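PDB 4UOP: lipoteichoic acid primase from Listeria monocytogenes, which belongs to the sulfatase-like, alkaline-phosphatase-type family of metal-dependent enzymes and carries a magnesium ion in its extracellular catalytic domain. Local coordinates for residues N74-N78 / G79-T83; G380-T384 / N385-Y389. All coordinates share one frame; numbering follows the deposited sequence.

Interaction 1. Residues N74-N78 / G79-T83; sequences NVKIN and GQSIT
Lys76 and Ser81 face each other on one side of a short hairpin, while Ile77, Gln80 and Ile82 gather on the other. The lysine runs out extended to CE and then bends (chi4 -64°), which turns NZ back across the strands to donate to Ser81 OG at 2.8 Å. On the Ile77 side, the CG1 branch of Ile77 meets CD1 of Ile82 at 3.6 Å, the two side chains crossing at a slant. Val75 instead lies beside Ile82 and points the same way, CG1 to CG1. Ile77 packs on Phe251 and Ile82 on Val254, both of helix 246-271, which buries the two isoleucines. The geometry is that of a beta hairpin with a two-residue loop, closed by a type I' turn from Ile77 to Gln80, with positive phi at both Asn78 and Gly79. Ile77 O is gripped twice at the turn: Gln80 N reaches it at 2.9 Å and Gln80 NE2 at 2.8 Å, from opposite faces of the carbonyl plane, both well out of it and off the lone-pair directions. The other end of this amide, Gln80 OE1, accepts from Asp237 N. Further along, Ile82 N meets Val75 O nearly head-on (C=O...N 165°), and a water links that oxygen to Thr83 N. At the open end Asn74 N donates almost straight to Thr83 OG1 (2.9 Å, 171° at the hydrogen), a hydroxyl that also bonds Asp87 OD1.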
loop_
_atom_site.group_PDB
_atom_site.type_symbol
_atom_site.label_atom_id
_atom_site.label_comp_id
_atom_site.label_asym_id
_atom_site.label_seq_id
_atom_site.Cartn_x
_atom_site.Cartn_y
_atom_site.Cartn_z
ATOM N N ASN B 74 -19.505 7.725 -22.099
ATOM C CA ASN B 74 -20.486 7.458 -23.153
ATOM C C ASN B 74 -21.816 6.975 -22.572
ATOM O O ASN B 74 -22.431 6.018 -23.058
ATOM C CB ASN B 74 -19.919 6.475 -24.194
ATOM C CG ASN B 74 -20.399 6.784 -25.608
ATOM O OD1 ASN B 74 -21.512 7.274 -25.801
ATOM N ND2 ASN B 74 -19.552 6.520 -26.602
ATOM N N VAL B 75 -22.235 7.652 -21.513
ATOM C CA VAL B 75 -23.471 7.377 -20.795
ATOM C C VAL B 75 -24.411 8.549 -21.035
ATOM O O VAL B 75 -23.964 9.684 -21.155
ATOM C CB VAL B 75 -23.172 7.210 -19.278
ATOM C CG1 VAL B 75 -24.390 7.507 -18.415
ATOM C CG2 VAL B 75 -22.645 5.803 -18.998
ATOM N N LYS B 76 -25.708 8.261 -21.129
ATOM C CA LYS B 76 -26.736 9.300 -21.210
ATOM C C LYS B 76 -27.670 9.171 -20.015
ATOM O O LYS B 76 -28.116 8.070 -19.698
ATOM C CB LYS B 76 -27.552 9.157 -22.490
ATOM C CG LYS B 76 -26.867 9.677 -23.731
ATOM C CD LYS B 76 -27.758 9.490 -24.947
ATOM C CE LYS B 76 -27.104 10.036 -26.202
ATOM N NZ LYS B 76 -26.892 11.508 -26.138
ATOM N N ILE B 77 -27.942 10.291 -19.347
ATOM C CA ILE B 77 -28.894 10.343 -18.241
ATOM C C ILE B 77 -30.106 11.127 -18.739
ATOM O O ILE B 77 -30.025 12.339 -18.917
ATOM C CB ILE B 77 -28.305 11.060 -17.002
ATOM C CG1 ILE B 77 -27.001 10.402 -16.534
ATOM C CG2 ILE B 77 -29.317 11.092 -15.865
ATOM C CD1 ILE B 77 -27.130 8.968 -16.075
ATOM N N ASN B 78 -31.211 10.426 -18.998
ATOM C CA ASN B 78 -32.424 11.034 -19.558
ATOM C C ASN B 78 -32.118 11.878 -20.792
ATOM O O ASN B 78 -32.480 13.050 -20.861
ATOM C CB ASN B 78 -33.153 11.890 -18.501
ATOM C CG ASN B 78 -33.703 11.070 -17.347
ATOM O OD1 ASN B 78 -33.851 9.853 -17.442
ATOM N ND2 ASN B 78 -34.022 11.744 -16.244
ATOM N N GLY B 79 -31.409 11.285 -21.744
ATOM C CA GLY B 79 -31.015 11.982 -22.965
ATOM C C GLY B 79 -29.822 12.924 -22.856
ATOM O O GLY B 79 -29.358 13.429 -23.874
ATOM N N GLN B 80 -29.317 13.170 -21.646
ATOM C CA GLN B 80 -28.185 14.090 -21.446
ATOM C C GLN B 80 -26.851 13.319 -21.447
ATOM O O GLN B 80 -26.620 12.481 -20.570
ATOM C CB GLN B 80 -28.330 14.834 -20.118
ATOM C CG GLN B 80 -29.647 15.584 -19.910
ATOM C CD GLN B 80 -29.943 15.839 -18.442
ATOM O OE1 GLN B 80 -29.615 16.894 -17.909
ATOM N NE2 GLN B 80 -30.532 14.850 -17.769
ATOM N N SER B 81 -25.979 13.609 -22.415
ATOM C CA SER B 81 -24.679 12.941 -22.510
ATOM C C SER B 81 -23.770 13.398 -21.389
ATOM O O SER B 81 -23.625 14.596 -21.150
ATOM C CB SER B 81 -24.006 13.242 -23.846
ATOM O OG SER B 81 -24.675 12.578 -24.893
ATOM N N ILE B 82 -23.128 12.450 -20.723
ATOM C CA ILE B 82 -22.214 12.783 -19.639
ATOM C C ILE B 82 -20.855 13.208 -20.191
ATOM O O ILE B 82 -20.270 14.170 -19.698
ATOM C CB ILE B 82 -22.055 11.600 -18.660
ATOM C CG1 ILE B 82 -23.410 11.257 -18.022
ATOM C CG2 ILE B 82 -21.020 11.901 -17.578
ATOM C CD1 ILE B 82 -24.043 12.385 -17.231
ATOM N N THR B 83 -20.348 12.490 -21.198
ATOM C CA THR B 83 -19.054 12.809 -21.789
ATOM C C THR B 83 -19.154 13.028 -23.297
ATOM O O THR B 83 -18.528 12.300 -24.063
ATOM C CB THR B 83 -18.008 11.687 -21.525
ATOM O OG1 THR B 83 -18.461 10.461 -22.093
ATOM C CG2 THR B 83 -17.760 11.488 -20.039
HETATM O O HOH W 1 -21.555 10.486 -22.588
HETATM O O HOH W 2 -30.910 8.426 -21.627
#

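Interaction 2. Residues G380-T384 / N385-Y389; sequences GSYFT and NSYMY
Tyr382 and Tyr387 bring their phenol ends together: Tyr387 OH donates to Tyr382 OH at 2.8 Å, each oxygen lying at the edge of the other's ring. The ring planes stand 73° apart and the rings meet obliquely. Tyr389 completes the tight side by laying its CB over one face of the Tyr382 ring, 3.9 Å from the centroid, a CH-pi contact displaced toward the rim. With CG anti to the backbone N (chi1 174°), its own ring runs on past this face and meets Tyr382 CE2 obliquely. This aromatic cluster packs against helix 412-433, where Val414 O and Arg417 NH1 give second partners to the hydroxyls of Tyr382 and Tyr387 respectively. The segments form a beta hairpin, the second and third strands of a five-stranded antiparallel sheet; Tyr382 and Tyr389 are a hydrogen-bonded pair, their short strand axes 4.8 Å apart. On the opposite face Phe383 and Met388 lie side by side, with Met388 CB 3.6 Å from Phe383 CD1 and SD at the ring edge, a Met-aromatic contact; Phe100 stacks on the same phenylalanine. The looser side is limited to Asn385 and Ser386 of the turn, both partly exposed. Buried Thr384 ties them back to the packed part: its OG1 accepts from Ser386 N and Tyr387 N, both at 3.0 Å, and shares a water with Ser386 OG, while the weak water bond to Asn385 OD1 is long. Thr384 CG2 lies over one face of the Tyr387 ring, 4.0 Å from its centroid, a CH-pi contact.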
loop_
_atom_site.group_PDB
_atom_site.type_symbol
_atom_site.label_atom_id
_atom_site.label_comp_id
_atom_site.label_asym_id
_atom_site.label_seq_id
_atom_site.Cartn_x
_atom_site.Cartn_y
_atom_site.Cartn_z
ATOM N N GLY B 380 1.208 -11.363 -10.104
ATOM C CA GLY B 380 0.970 -12.387 -11.111
ATOM C C GLY B 380 -0.408 -12.270 -11.748
ATOM O O GLY B 380 -0.705 -12.976 -12.708
ATOM N N SER B 381 -1.265 -11.416 -11.182
ATOM C CA SER B 381 -2.526 -11.091 -11.810
ATOM C C SER B 381 -2.278 -10.303 -13.085
ATOM O O SER B 381 -1.372 -9.470 -13.124
ATOM C CB SER B 381 -3.374 -10.218 -10.885
ATOM O OG SER B 381 -3.710 -10.874 -9.694
ATOM N N TYR B 382 -3.102 -10.530 -14.110
ATOM C CA TYR B 382 -2.986 -9.775 -15.363
ATOM C C TYR B 382 -4.269 -9.776 -16.191
ATOM O O TYR B 382 -5.122 -10.671 -16.050
ATOM C CB TYR B 382 -1.819 -10.300 -16.208
ATOM C CG TYR B 382 -1.988 -11.724 -16.643
ATOM C CD1 TYR B 382 -2.698 -12.034 -17.783
ATOM C CD2 TYR B 382 -1.444 -12.775 -15.900
ATOM C CE1 TYR B 382 -2.872 -13.342 -18.187
ATOM C CE2 TYR B 382 -1.618 -14.092 -16.296
ATOM C CZ TYR B 382 -2.323 -14.366 -17.446
ATOM O OH TYR B 382 -2.515 -15.659 -17.864
ATOM N N PHE B 383 -4.377 -8.782 -17.067
ATOM C CA PHE B 383 -5.474 -8.665 -18.029
ATOM C C PHE B 383 -4.969 -8.867 -19.453
ATOM O O PHE B 383 -3.972 -8.271 -19.824
ATOM C CB PHE B 383 -6.091 -7.270 -17.998
ATOM C CG PHE B 383 -6.577 -6.826 -16.654
ATOM C CD1 PHE B 383 -7.422 -7.613 -15.907
ATOM C CD2 PHE B 383 -6.243 -5.569 -16.173
ATOM C CE1 PHE B 383 -7.898 -7.175 -14.674
ATOM C CE2 PHE B 383 -6.715 -5.119 -14.954
ATOM C CZ PHE B 383 -7.540 -5.926 -14.196
ATOM N N THR B 384 -5.663 -9.684 -20.253
ATOM C CA THR B 384 -5.376 -9.792 -21.688
ATOM C C THR B 384 -6.516 -9.170 -22.484
ATOM O O THR B 384 -7.410 -8.557 -21.896
ATOM C CB THR B 384 -5.146 -11.250 -22.141
ATOM O OG1 THR B 384 -6.400 -11.914 -22.308
ATOM C CG2 THR B 384 -4.284 -11.997 -21.154
ATOM N N ASN B 385 -6.516 -9.339 -23.803
ATOM C CA ASN B 385 -7.664 -8.904 -24.600
ATOM C C ASN B 385 -8.912 -9.798 -24.520
ATOM O O ASN B 385 -9.972 -9.413 -25.015
ATOM C CB ASN B 385 -7.287 -8.693 -26.073
ATOM C CG ASN B 385 -6.789 -9.959 -26.752
ATOM O OD1 ASN B 385 -7.222 -11.057 -26.451
ATOM N ND2 ASN B 385 -5.862 -9.796 -27.680
ATOM N N SER B 386 -8.806 -10.956 -23.882
ATOM C CA SER B 386 -9.953 -11.845 -23.772
ATOM C C SER B 386 -10.210 -12.426 -22.391
ATOM O O SER B 386 -11.277 -12.997 -22.172
ATOM C CB SER B 386 -9.796 -12.985 -24.777
ATOM O OG SER B 386 -8.721 -13.816 -24.387
ATOM N N TYR B 387 -9.266 -12.312 -21.458
ATOM C CA TYR B 387 -9.482 -12.859 -20.116
ATOM C C TYR B 387 -8.588 -12.207 -19.069
ATOM O O TYR B 387 -7.601 -11.556 -19.410
ATOM C CB TYR B 387 -9.279 -14.372 -20.108
ATOM C CG TYR B 387 -7.830 -14.814 -20.175
ATOM C CD1 TYR B 387 -7.205 -15.024 -21.387
ATOM C CD2 TYR B 387 -7.096 -15.006 -19.015
ATOM C CE1 TYR B 387 -5.872 -15.402 -21.452
ATOM C CE2 TYR B 387 -5.764 -15.389 -19.069
ATOM C CZ TYR B 387 -5.167 -15.585 -20.290
ATOM O OH TYR B 387 -3.849 -15.977 -20.353
ATOM N N MET B 388 -8.968 -12.360 -17.804
ATOM C CA MET B 388 -8.139 -11.960 -16.677
ATOM C C MET B 388 -7.744 -13.184 -15.867
ATOM O O MET B 388 -8.506 -14.148 -15.778
ATOM C CB MET B 388 -8.850 -10.934 -15.779
ATOM C CG MET B 388 -10.047 -11.382 -14.973
ATOM S SD MET B 388 -10.310 -10.277 -13.547
ATOM C CE MET B 388 -9.066 -10.841 -12.420
ATOM N N TYR B 389 -6.532 -13.165 -15.333
ATOM C CA TYR B 389 -6.082 -14.197 -14.424
ATOM C C TYR B 389 -5.746 -13.591 -13.070
ATOM O O TYR B 389 -5.158 -12.519 -12.993
ATOM C CB TYR B 389 -4.860 -14.949 -14.965
ATOM C CG TYR B 389 -4.356 -15.895 -13.926
ATOM C CD1 TYR B 389 -5.026 -17.077 -13.670
ATOM C CD2 TYR B 389 -3.263 -15.570 -13.133
ATOM C CE1 TYR B 389 -4.599 -17.943 -12.681
ATOM C CE2 TYR B 389 -2.825 -16.431 -12.135
ATOM C CZ TYR B 389 -3.500 -17.616 -11.916
ATOM O OH TYR B 389 -3.095 -18.475 -10.917
HETATM O O HOH W 3 -5.912 -13.582 -24.471
#

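From the N terminus, the chain leaves strand 59-65 of the large mixed sheet and soon folds back on itself at 74-83, where interaction 1 closes a tight loop with no residues between its segments before helix 84-89 begins. Some three hundred residues later interaction 2 closes a second local loop at 380-389. The two are in series: neither encloses nor crosses the other. The centres of interactions 1 and 2 lie about 30 Å apart, and the nearest atoms of the two are about 19 Å apart, without touching. Interaction 1 sets a separate two-stranded hairpin against helix 246-271, whereas interaction 2 joins strands 381-383 and 387-390 within the five-stranded sheet, one face of which meets helix 412-433.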